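Local coordinates for protein 70 kDa peptidylprolyl isomerase, putative (Plasmodium falciparum, PDB 2FBN) that probably acts as an FK506-binding peptidylprolyl isomerase, with a tetratricopeptide repeat domain that interacts with the C-terminal pentapeptide of Hsp90, at residues Lys24-Tyr29 / Leu65-His70; Glu33-Ala38 / Lys84-Ser89; Glu47-Asn52 / Val59-Ala64. All blocks are in the same frame, centred on the assembly; numbering follows the deposited sequence.

How the interactions relate
The three contacts tie together helices 31-50, 54-66 and 77-100. Interaction 1 closes the N-terminal loop onto the end of helix 54-66. Interaction 2 joins helix 31-50 to helix 77-100. Interaction 3 pairs helix 31-50 with helix 54-66 near the turn between them and is nested inside the chain spans closed by the other two. The centres of interactions 1 and 2 are about 12 Å apart, those of 2 and 3 about 14 Å, and those of 1 and 3 about 18 Å. A38 of interaction 2 is shared ground: its CB lies 3.5 Å from F68 CZ of interaction 1 and 3.5 Å from A64 O of interaction 3.

Interaction 1: Lys24-Tyr29 / Leu65-His70; sequences KSIYDY and LDFFIH
F67 sets the edge of its ring against the face of Y29. The atom that touches is F67 CE1, which sits over the centre of the tyrosine ring and comes within 3.5 Å of Y29 CE1. The ring centroids are 5.0 Å apart and the planes stand at 74°, a T-shaped pair. F67 CG lies anti to its own carbonyl carbon (chi1 -82°), and this first torsion swings the CE1 edge over the Y29 face. I26 joins the tight part of the contact from the same loop. Its CD1 meets F67 CD1 at 3.7 Å, obliquely to the ring. No hydrogen bond crosses between the segments, so the grip is apolar and aromatic. S37 and I41 of helix 31-50 also touch F67.

The solvent side is at K24, which is exposed. The loop holds its own shape: D28 OD2 accepts from K24 N at 2.9 Å and more distantly from S25 N at 3.3 Å. S25 OG accepts from Y27 N in an ST turn. K23 lies by the Y29 ring in a cation-pi contact. The second subunit lies against S25-Y27 through its F135 and G136, and its N132 bonds to H70. A type I beta turn from D66 to I69 carries F67. The contact thus lays the loop before helix 31-50 against the end of the hairpin formed by helices 31-50 and 54-66, a hairpin of the kind found in tetratricopeptide repeat domains.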
loop_
_atom_site.group_PDB
_atom_site.type_symbol
_atom_site.label_atom_id
_atom_site.label_comp_id
_atom_site.label_asym_id
_atom_site.label_seq_id
_atom_site.Cartn_x
_atom_site.Cartn_y
_atom_site.Cartn_z
ATOM N N LYS A 24 24.063 1.451 2.133
ATOM C CA LYS A 24 23.519 1.275 3.479
ATOM C C LYS A 24 22.108 1.833 3.638
ATOM O O LYS A 24 21.381 1.418 4.540
ATOM C CB LYS A 24 24.427 1.948 4.511
ATOM C CG LYS A 24 25.745 1.213 4.761
ATOM C CD LYS A 24 26.663 2.033 5.662
ATOM C CE LYS A 24 27.232 3.246 4.926
ATOM N NZ LYS A 24 28.271 3.964 5.717
ATOM N N SER A 25 21.740 2.792 2.791
ATOM C CA SER A 25 20.374 3.334 2.808
ATOM C C SER A 25 20.009 3.862 1.424
ATOM O O SER A 25 20.834 3.873 0.514
ATOM C CB SER A 25 20.248 4.445 3.856
ATOM O OG SER A 25 20.761 5.663 3.345
ATOM N N ILE A 26 18.768 4.321 1.265
ATOM C CA ILE A 26 18.353 4.857 -0.020
ATOM C C ILE A 26 19.153 6.124 -0.423
ATOM O O ILE A 26 19.244 6.465 -1.600
ATOM C CB ILE A 26 16.818 5.106 -0.053
ATOM C CG1 ILE A 26 16.297 5.214 -1.500
ATOM C CG2 ILE A 26 16.454 6.343 0.765
ATOM C CD1 ILE A 26 16.452 3.914 -2.310
ATOM N N TYR A 27 19.747 6.803 0.560
ATOM C CA TYR A 27 20.556 7.988 0.301
ATOM C C TYR A 27 21.694 7.698 -0.694
ATOM O O TYR A 27 22.116 8.583 -1.460
ATOM C CB TYR A 27 21.137 8.518 1.621
ATOM C CG TYR A 27 21.742 9.902 1.496
ATOM C CD1 TYR A 27 20.972 11.043 1.720
ATOM C CD2 TYR A 27 23.088 10.066 1.159
ATOM C CE1 TYR A 27 21.521 12.327 1.615
ATOM C CE2 TYR A 27 23.645 11.340 1.034
ATOM C CZ TYR A 27 22.853 12.460 1.261
ATOM O OH TYR A 27 23.422 13.717 1.151
ATOM N N ASP A 28 22.156 6.450 -0.686
ATOM C CA ASP A 28 23.373 6.067 -1.403
ATOM C C ASP A 28 23.173 5.799 -2.901
ATOM O O ASP A 28 24.146 5.525 -3.608
ATOM C CB ASP A 28 24.019 4.851 -0.731
ATOM C CG ASP A 28 24.503 5.141 0.684
ATOM O OD1 ASP A 28 24.987 6.268 0.923
ATOM O OD2 ASP A 28 24.380 4.235 1.546
ATOM N N TYR A 29 21.933 5.901 -3.376
ATOM C CA TYR A 29 21.593 5.611 -4.779
ATOM C C TYR A 29 21.270 6.860 -5.603
ATOM O O TYR A 29 20.469 7.709 -5.177
ATOM C CB TYR A 29 20.382 4.675 -4.834
ATOM C CG TYR A 29 20.615 3.301 -4.279
ATOM C CD1 TYR A 29 20.884 2.230 -5.128
ATOM C CD2 TYR A 29 20.553 3.061 -2.901
ATOM C CE1 TYR A 29 21.095 0.951 -4.619
ATOM C CE2 TYR A 29 20.768 1.802 -2.385
ATOM C CZ TYR A 29 21.033 0.751 -3.245
ATOM O OH TYR A 29 21.238 -0.501 -2.721
ATOM N N LEU A 65 9.908 -2.026 -5.782
ATOM C CA LEU A 65 9.038 -0.846 -5.701
ATOM C C LEU A 65 9.534 0.200 -4.695
ATOM O O LEU A 65 9.338 1.405 -4.895
ATOM C CB LEU A 65 7.600 -1.252 -5.380
ATOM C CG LEU A 65 6.891 -1.969 -6.537
ATOM C CD1 LEU A 65 5.514 -2.451 -6.081
ATOM C CD2 LEU A 65 6.804 -1.054 -7.776
ATOM N N ASP A 66 10.149 -0.269 -3.606
ATOM C CA ASP A 66 10.700 0.630 -2.574
ATOM C C ASP A 66 11.746 1.616 -3.126
ATOM O O ASP A 66 11.894 2.727 -2.602
ATOM C CB ASP A 66 11.296 -0.191 -1.434
ATOM C CG ASP A 66 10.232 -0.897 -0.587
ATOM O OD1 ASP A 66 9.046 -0.536 -0.666
ATOM O OD2 ASP A 66 10.609 -1.809 0.173
ATOM N N PHE A 67 12.436 1.224 -4.199
ATOM C CA PHE A 67 13.382 2.134 -4.863
ATOM C C PHE A 67 12.721 3.369 -5.443
ATOM O O PHE A 67 13.388 4.359 -5.678
ATOM C CB PHE A 67 14.194 1.417 -5.924
ATOM C CG PHE A 67 15.346 0.674 -5.353
ATOM C CD1 PHE A 67 16.500 1.358 -4.966
ATOM C CD2 PHE A 67 15.275 -0.702 -5.165
ATOM C CE1 PHE A 67 17.588 0.661 -4.408
ATOM C CE2 PHE A 67 16.346 -1.399 -4.610
ATOM C CZ PHE A 67 17.510 -0.708 -4.232
ATOM N N PHE A 68 11.401 3.306 -5.641
ATOM C CA PHE A 68 10.662 4.414 -6.240
ATOM C C PHE A 68 9.865 5.261 -5.245
ATOM O O PHE A 68 9.142 6.158 -5.654
ATOM C CB PHE A 68 9.761 3.893 -7.367
ATOM C CG PHE A 68 10.535 3.218 -8.456
ATOM C CD1 PHE A 68 11.637 3.863 -9.028
ATOM C CD2 PHE A 68 10.169 1.956 -8.916
ATOM C CE1 PHE A 68 12.387 3.234 -10.040
ATOM C CE2 PHE A 68 10.905 1.333 -9.935
ATOM C CZ PHE A 68 12.011 1.976 -10.484
ATOM N N ILE A 69 10.009 4.991 -3.947
ATOM C CA ILE A 69 9.406 5.859 -2.930
ATOM C C ILE A 69 9.957 7.283 -3.108
ATOM O O ILE A 69 11.168 7.495 -3.314
ATOM C CB ILE A 69 9.679 5.319 -1.492
ATOM C CG1 ILE A 69 9.057 3.931 -1.341
ATOM C CG2 ILE A 69 9.129 6.277 -0.409
ATOM C CD1 ILE A 69 9.447 3.218 -0.061
ATOM N N HIS A 70 9.061 8.265 -3.026
ATOM C CA HIS A 70 9.423 9.682 -3.192
ATOM C C HIS A 70 10.150 9.994 -4.505
ATOM O O HIS A 70 11.196 10.651 -4.488
ATOM C CB HIS A 70 10.279 10.208 -2.018
ATOM C CG HIS A 70 9.724 9.911 -0.661
ATOM N ND1 HIS A 70 8.378 9.967 -0.363
ATOM C CD2 HIS A 70 10.351 9.584 0.495
ATOM C CE1 HIS A 70 8.199 9.666 0.914
ATOM N NE2 HIS A 70 9.383 9.438 1.458
#

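Interaction 2: Glu33-Ala38 / Lys84-Ser89; sequences EKVQSA and KNIEIS
I86 and V35 meet through their first torsions. In I86, CG1 is anti to the carbonyl carbon (chi1 -65°) and the chain stays extended to CD1, while CG2 projects beside the carbonyl carbon. In V35, CG1 is anti to the backbone N (chi1 176°), which turns that methyl toward I86. The helices they join, 31-50 and 77-100, belong to the helical array of a tetratricopeptide repeat domain. Helix 54-66 comes between them in the sequence.

The contact is small. No hydrogen bond crosses the segments, and I86 makes van der Waals contacts alone. I86 supplies most of the contact and divides its methyls between two neighbours one turn apart on helix 31-50. The side chains of I86 and V35 cross obliquely, and I86 CD1 lies 4.0 Å from V35 CG1. The same CD1 rests 3.7 Å from V35 O, so it touches the backbone as well as the side chain. The other branch, I86 CG2, lies 4.1 Å from A38 CB. The small side chain of A38 points toward helix 77-100, and the CA atoms of A38 and I86 are 7.3 Å apart. V35, A38 and I86 are all buried.

F39 also packs on I86, and L79 and K82 of helix 77-100 reach V35. F68 covers A38 and touches E87, bringing the loop after helix 54-66 against both helices.

S37 turns its hydroxyl back on its own helix. S37 OG donates to E33 O at 3.0 Å, with a C=O...donor angle of 146°. S37 N gives the routine helical bond to that oxygen at 2.9 Å, and the two donors approach E33 O from opposite faces of its plane.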
loop_
_atom_site.group_PDB
_atom_site.type_symbol
_atom_site.label_atom_id
_atom_site.label_comp_id
_atom_site.label_asym_id
_atom_site.label_seq_id
_atom_site.Cartn_x
_atom_site.Cartn_y
_atom_site.Cartn_z
ATOM N N GLU A 33 20.734 4.557 -10.558
ATOM C CA GLU A 33 20.970 3.352 -9.763
ATOM C C GLU A 33 19.684 2.798 -9.168
ATOM O O GLU A 33 19.536 1.578 -9.043
ATOM C CB GLU A 33 21.982 3.603 -8.651
ATOM C CG GLU A 33 23.410 3.816 -9.138
ATOM C CD GLU A 33 24.356 4.176 -8.005
ATOM O OE1 GLU A 33 24.023 5.053 -7.175
ATOM O OE2 GLU A 33 25.463 3.593 -7.966
ATOM N N LYS A 34 18.759 3.691 -8.804
ATOM C CA LYS A 34 17.455 3.254 -8.290
ATOM C C LYS A 34 16.748 2.415 -9.348
ATOM O O LYS A 34 16.253 1.331 -9.051
ATOM C CB LYS A 34 16.588 4.431 -7.849
ATOM C CG LYS A 34 17.123 5.124 -6.599
ATOM C CD LYS A 34 16.228 6.262 -6.190
ATOM C CE LYS A 34 16.764 6.974 -4.960
ATOM N NZ LYS A 34 15.883 8.098 -4.580
ATOM N N VAL A 35 16.752 2.898 -10.587
ATOM C CA VAL A 35 16.141 2.165 -11.704
ATOM C C VAL A 35 16.818 0.818 -11.939
ATOM O O VAL A 35 16.130 -0.211 -12.054
ATOM C CB VAL A 35 16.141 2.996 -13.006
ATOM C CG1 VAL A 35 15.596 2.165 -14.192
ATOM C CG2 VAL A 35 15.279 4.238 -12.825
ATOM N N GLN A 36 18.153 0.822 -11.999
ATOM C CA GLN A 36 18.905 -0.410 -12.257
ATOM C C GLN A 36 18.668 -1.467 -11.185
ATOM O O GLN A 36 18.412 -2.632 -11.504
ATOM C CB GLN A 36 20.409 -0.132 -12.438
ATOM C CG GLN A 36 21.201 -1.347 -12.926
ATOM C CD GLN A 36 20.637 -1.952 -14.206
ATOM O OE1 GLN A 36 20.589 -1.300 -15.251
ATOM N NE2 GLN A 36 20.201 -3.210 -14.125
ATOM N N SER A 37 18.749 -1.053 -9.920
ATOM C CA SER A 37 18.554 -1.961 -8.794
ATOM C C SER A 37 17.117 -2.487 -8.768
ATOM O O SER A 37 16.895 -3.673 -8.532
ATOM C CB SER A 37 18.915 -1.296 -7.465
ATOM O OG SER A 37 20.276 -0.862 -7.447
ATOM N N ALA A 38 16.150 -1.602 -9.002
ATOM C CA ALA A 38 14.737 -2.023 -9.056
ATOM C C ALA A 38 14.524 -3.086 -10.149
ATOM O O ALA A 38 13.869 -4.104 -9.921
ATOM C CB ALA A 38 13.811 -0.823 -9.280
ATOM N N LYS A 84 8.158 3.302 -15.022
ATOM C CA LYS A 84 6.782 2.924 -15.343
ATOM C C LYS A 84 6.682 1.432 -15.664
ATOM O O LYS A 84 5.863 0.720 -15.088
ATOM C CB LYS A 84 6.240 3.776 -16.509
ATOM C CG LYS A 84 4.781 3.478 -16.805
ATOM C CD LYS A 84 4.248 4.229 -18.026
ATOM C CE LYS A 84 3.123 3.435 -18.679
ATOM N NZ LYS A 84 2.746 4.014 -20.004
ATOM N N ASN A 85 7.544 0.951 -16.558
ATOM C CA ASN A 85 7.592 -0.473 -16.898
ATOM C C ASN A 85 7.859 -1.386 -15.690
ATOM O O ASN A 85 7.202 -2.424 -15.523
ATOM C CB ASN A 85 8.646 -0.740 -17.983
ATOM C CG ASN A 85 8.332 -0.033 -19.297
ATOM O OD1 ASN A 85 7.198 0.396 -19.547
ATOM N ND2 ASN A 85 9.343 0.086 -20.148
ATOM N N ILE A 86 8.808 -0.989 -14.834
ATOM C CA ILE A 86 9.126 -1.782 -13.652
ATOM C C ILE A 86 7.949 -1.757 -12.668
ATOM O O ILE A 86 7.628 -2.783 -12.075
ATOM C CB ILE A 86 10.443 -1.313 -12.974
ATOM C CG1 ILE A 86 11.633 -1.569 -13.913
ATOM C CG2 ILE A 86 10.673 -2.004 -11.626
ATOM C CD1 ILE A 86 12.836 -0.678 -13.603
ATOM N N GLU A 87 7.311 -0.596 -12.513
ATOM C CA GLU A 87 6.148 -0.487 -11.616
ATOM C C GLU A 87 4.970 -1.329 -12.099
ATOM O O GLU A 87 4.317 -2.014 -11.297
ATOM C CB GLU A 87 5.731 0.962 -11.432
ATOM C CG GLU A 87 6.761 1.736 -10.604
ATOM C CD GLU A 87 6.294 3.096 -10.114
ATOM O OE1 GLU A 87 5.536 3.784 -10.833
ATOM O OE2 GLU A 87 6.752 3.484 -9.016
ATOM N N ILE A 88 4.709 -1.294 -13.403
ATOM C CA ILE A 88 3.655 -2.160 -13.970
ATOM C C ILE A 88 3.941 -3.640 -13.722
ATOM O O ILE A 88 3.067 -4.382 -13.250
ATOM C CB ILE A 88 3.454 -1.876 -15.480
ATOM C CG1 ILE A 88 2.793 -0.495 -15.661
ATOM C CG2 ILE A 88 2.678 -3.029 -16.134
ATOM C CD1 ILE A 88 2.803 0.015 -17.089
ATOM N N SER A 89 5.168 -4.073 -14.006
ATOM C CA SER A 89 5.545 -5.482 -13.831
ATOM C C SER A 89 5.476 -5.955 -12.379
ATOM O O SER A 89 4.896 -7.004 -12.080
ATOM C CB SER A 89 6.946 -5.742 -14.380
ATOM O OG SER A 89 6.946 -5.558 -15.780
#

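Interaction 3: Glu47-Asn52 / Val59-Ala64; sequences EFFKKN and VKYKEA
K60 NZ makes a salt bridge to E44 OE1 and a long one, 4.0 Å, to E63 OE1. Its aliphatic chain crosses F48 at the edge of the ring. The two residues join helices 31-50 and 54-66, an antiparallel hairpin as in tetratricopeptide repeats. A bend at chi2 (-69°) brings the lysine chain to the ring edge. There K60 CE lies near the ring plane, 3.6 Å from F48 CE2. K60 CG meets the same edge in plane, 3.8 Å from F48 CD2. The ammonium end goes mainly to E44, while CG and CE pack against the ring edge.

A second contact joins F49 and Y61. The hydroxyl end of Y61 does the touching, with its OH 3.7 Å from F49 CB. That OH also hydrogen-bonds N46 OD1 one turn back on helix 31-50, which holds the hydroxyl beside F49 CB. Helix 77-100 backs this side: N93 and L94 touch Y61, and T96 touches F49.

Helix 31-50 ends in a Schellman motif. N52 takes a positive phi of 61°, E53 N bonds to F48 O, and N52 N bonds to F49 O at 2.9 Å.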
loop_
_atom_site.group_PDB
_atom_site.type_symbol
_atom_site.label_atom_id
_atom_site.label_comp_id
_atom_site.label_asym_id
_atom_site.label_seq_id
_atom_site.Cartn_x
_atom_site.Cartn_y
_atom_site.Cartn_z
ATOM N N GLU A 47 12.423 -14.896 -10.673
ATOM C CA GLU A 47 13.096 -16.194 -10.480
ATOM C C GLU A 47 12.456 -17.021 -9.366
ATOM O O GLU A 47 12.217 -18.221 -9.534
ATOM C CB GLU A 47 14.601 -16.001 -10.274
ATOM C CG GLU A 47 15.322 -15.561 -11.577
ATOM C CD GLU A 47 15.091 -16.537 -12.744
ATOM O OE1 GLU A 47 15.294 -17.764 -12.566
ATOM O OE2 GLU A 47 14.696 -16.078 -13.838
ATOM N N PHE A 48 12.145 -16.374 -8.247
ATOM C CA PHE A 48 11.397 -17.026 -7.180
ATOM C C PHE A 48 10.007 -17.441 -7.647
ATOM O O PHE A 48 9.519 -18.512 -7.282
ATOM C CB PHE A 48 11.248 -16.106 -5.963
ATOM C CG PHE A 48 12.489 -16.014 -5.099
ATOM C CD1 PHE A 48 13.083 -17.158 -4.577
ATOM C CD2 PHE A 48 13.035 -14.775 -4.785
ATOM C CE1 PHE A 48 14.221 -17.078 -3.779
ATOM C CE2 PHE A 48 14.170 -14.679 -3.976
ATOM C CZ PHE A 48 14.767 -15.845 -3.477
ATOM N N PHE A 49 9.361 -16.578 -8.429
ATOM C CA PHE A 49 7.990 -16.825 -8.858
ATOM C C PHE A 49 7.910 -18.128 -9.655
ATOM O O PHE A 49 7.051 -18.971 -9.390
ATOM C CB PHE A 49 7.455 -15.649 -9.672
ATOM C CG PHE A 49 6.033 -15.827 -10.117
ATOM C CD1 PHE A 49 4.977 -15.456 -9.289
ATOM C CD2 PHE A 49 5.755 -16.396 -11.353
ATOM C CE1 PHE A 49 3.643 -15.629 -9.708
ATOM C CE2 PHE A 49 4.440 -16.573 -11.779
ATOM C CZ PHE A 49 3.386 -16.192 -10.954
ATOM N N LYS A 50 8.822 -18.281 -10.611
ATOM C CA LYS A 50 8.886 -19.495 -11.439
ATOM C C LYS A 50 9.164 -20.769 -10.623
ATOM O O LYS A 50 8.764 -21.875 -11.024
ATOM C CB LYS A 50 9.900 -19.298 -12.569
ATOM C CG LYS A 50 9.355 -18.393 -13.687
ATOM C CD LYS A 50 10.442 -17.599 -14.415
ATOM C CE LYS A 50 11.095 -18.394 -15.543
ATOM N NZ LYS A 50 10.121 -18.829 -16.596
ATOM N N LYS A 51 9.831 -20.618 -9.480
ATOM C CA LYS A 51 10.097 -21.744 -8.580
ATOM C C LYS A 51 8.962 -21.991 -7.570
ATOM O O LYS A 51 9.113 -22.797 -6.642
ATOM C CB LYS A 51 11.422 -21.540 -7.841
ATOM C CG LYS A 51 12.643 -21.546 -8.751
ATOM C CD LYS A 51 13.945 -21.432 -7.963
ATOM C CE LYS A 51 14.432 -19.999 -7.855
ATOM N NZ LYS A 51 15.917 -19.902 -7.999
ATOM N N ASN A 52 7.844 -21.282 -7.753
ATOM C CA ASN A 52 6.688 -21.317 -6.849
ATOM C C ASN A 52 7.028 -20.861 -5.427
ATOM O O ASN A 52 6.330 -21.194 -4.467
ATOM C CB ASN A 52 6.001 -22.707 -6.843
ATOM C CG ASN A 52 4.665 -22.702 -6.103
ATOM O OD1 ASN A 52 3.882 -21.753 -6.216
ATOM N ND2 ASN A 52 4.406 -23.754 -5.328
ATOM N N VAL A 59 8.416 -10.514 -1.452
ATOM C CA VAL A 59 9.435 -9.669 -0.820
ATOM C C VAL A 59 10.252 -8.903 -1.870
ATOM O O VAL A 59 10.411 -7.672 -1.768
ATOM C CB VAL A 59 10.331 -10.506 0.131
ATOM C CG1 VAL A 59 11.488 -9.673 0.646
ATOM C CG2 VAL A 59 9.480 -11.088 1.306
ATOM N N LYS A 60 10.712 -9.606 -2.905
ATOM C CA LYS A 60 11.555 -8.984 -3.947
ATOM C C LYS A 60 10.804 -7.919 -4.734
ATOM O O LYS A 60 11.324 -6.813 -4.948
ATOM C CB LYS A 60 12.157 -10.020 -4.900
ATOM C CG LYS A 60 13.117 -10.994 -4.208
ATOM C CD LYS A 60 14.400 -10.302 -3.757
ATOM C CE LYS A 60 15.364 -11.326 -3.179
ATOM N NZ LYS A 60 16.586 -10.683 -2.651
ATOM N N TYR A 61 9.582 -8.239 -5.158
ATOM C CA TYR A 61 8.797 -7.232 -5.885
ATOM C C TYR A 61 8.583 -5.974 -5.046
ATOM O O TYR A 61 8.671 -4.869 -5.560
ATOM C CB TYR A 61 7.462 -7.782 -6.356
ATOM C CG TYR A 61 7.580 -8.899 -7.371
ATOM C CD1 TYR A 61 8.414 -8.778 -8.496
ATOM C CD2 TYR A 61 6.816 -10.054 -7.228
ATOM C CE1 TYR A 61 8.495 -9.820 -9.446
ATOM C CE2 TYR A 61 6.889 -11.093 -8.149
ATOM C CZ TYR A 61 7.725 -10.973 -9.262
ATOM O OH TYR A 61 7.782 -12.029 -10.163
ATOM N N LYS A 62 8.307 -6.157 -3.760
ATOM C CA LYS A 62 8.132 -5.002 -2.868
ATOM C C LYS A 62 9.425 -4.191 -2.710
ATOM O O LYS A 62 9.411 -2.957 -2.742
ATOM C CB LYS A 62 7.588 -5.450 -1.523
ATOM C CG LYS A 62 6.117 -5.810 -1.616
ATOM C CD LYS A 62 5.508 -6.075 -0.270
ATOM C CE LYS A 62 4.000 -5.912 -0.405
ATOM N NZ LYS A 62 3.311 -5.946 0.909
ATOM N N GLU A 63 10.543 -4.888 -2.517
ATOM C CA GLU A 63 11.854 -4.221 -2.497
ATOM C C GLU A 63 12.122 -3.405 -3.776
ATOM O O GLU A 63 12.609 -2.271 -3.712
ATOM C CB GLU A 63 12.955 -5.264 -2.305
ATOM C CG GLU A 63 13.015 -5.833 -0.893
ATOM C CD GLU A 63 14.080 -6.926 -0.727
ATOM O OE1 GLU A 63 14.706 -7.322 -1.733
ATOM O OE2 GLU A 63 14.278 -7.373 0.426
ATOM N N ALA A 64 11.826 -3.987 -4.941
ATOM C CA ALA A 64 11.950 -3.270 -6.214
ATOM C C ALA A 64 11.176 -1.941 -6.183
ATOM O O ALA A 64 11.714 -0.872 -6.514
ATOM C CB ALA A 64 11.458 -4.150 -7.394
#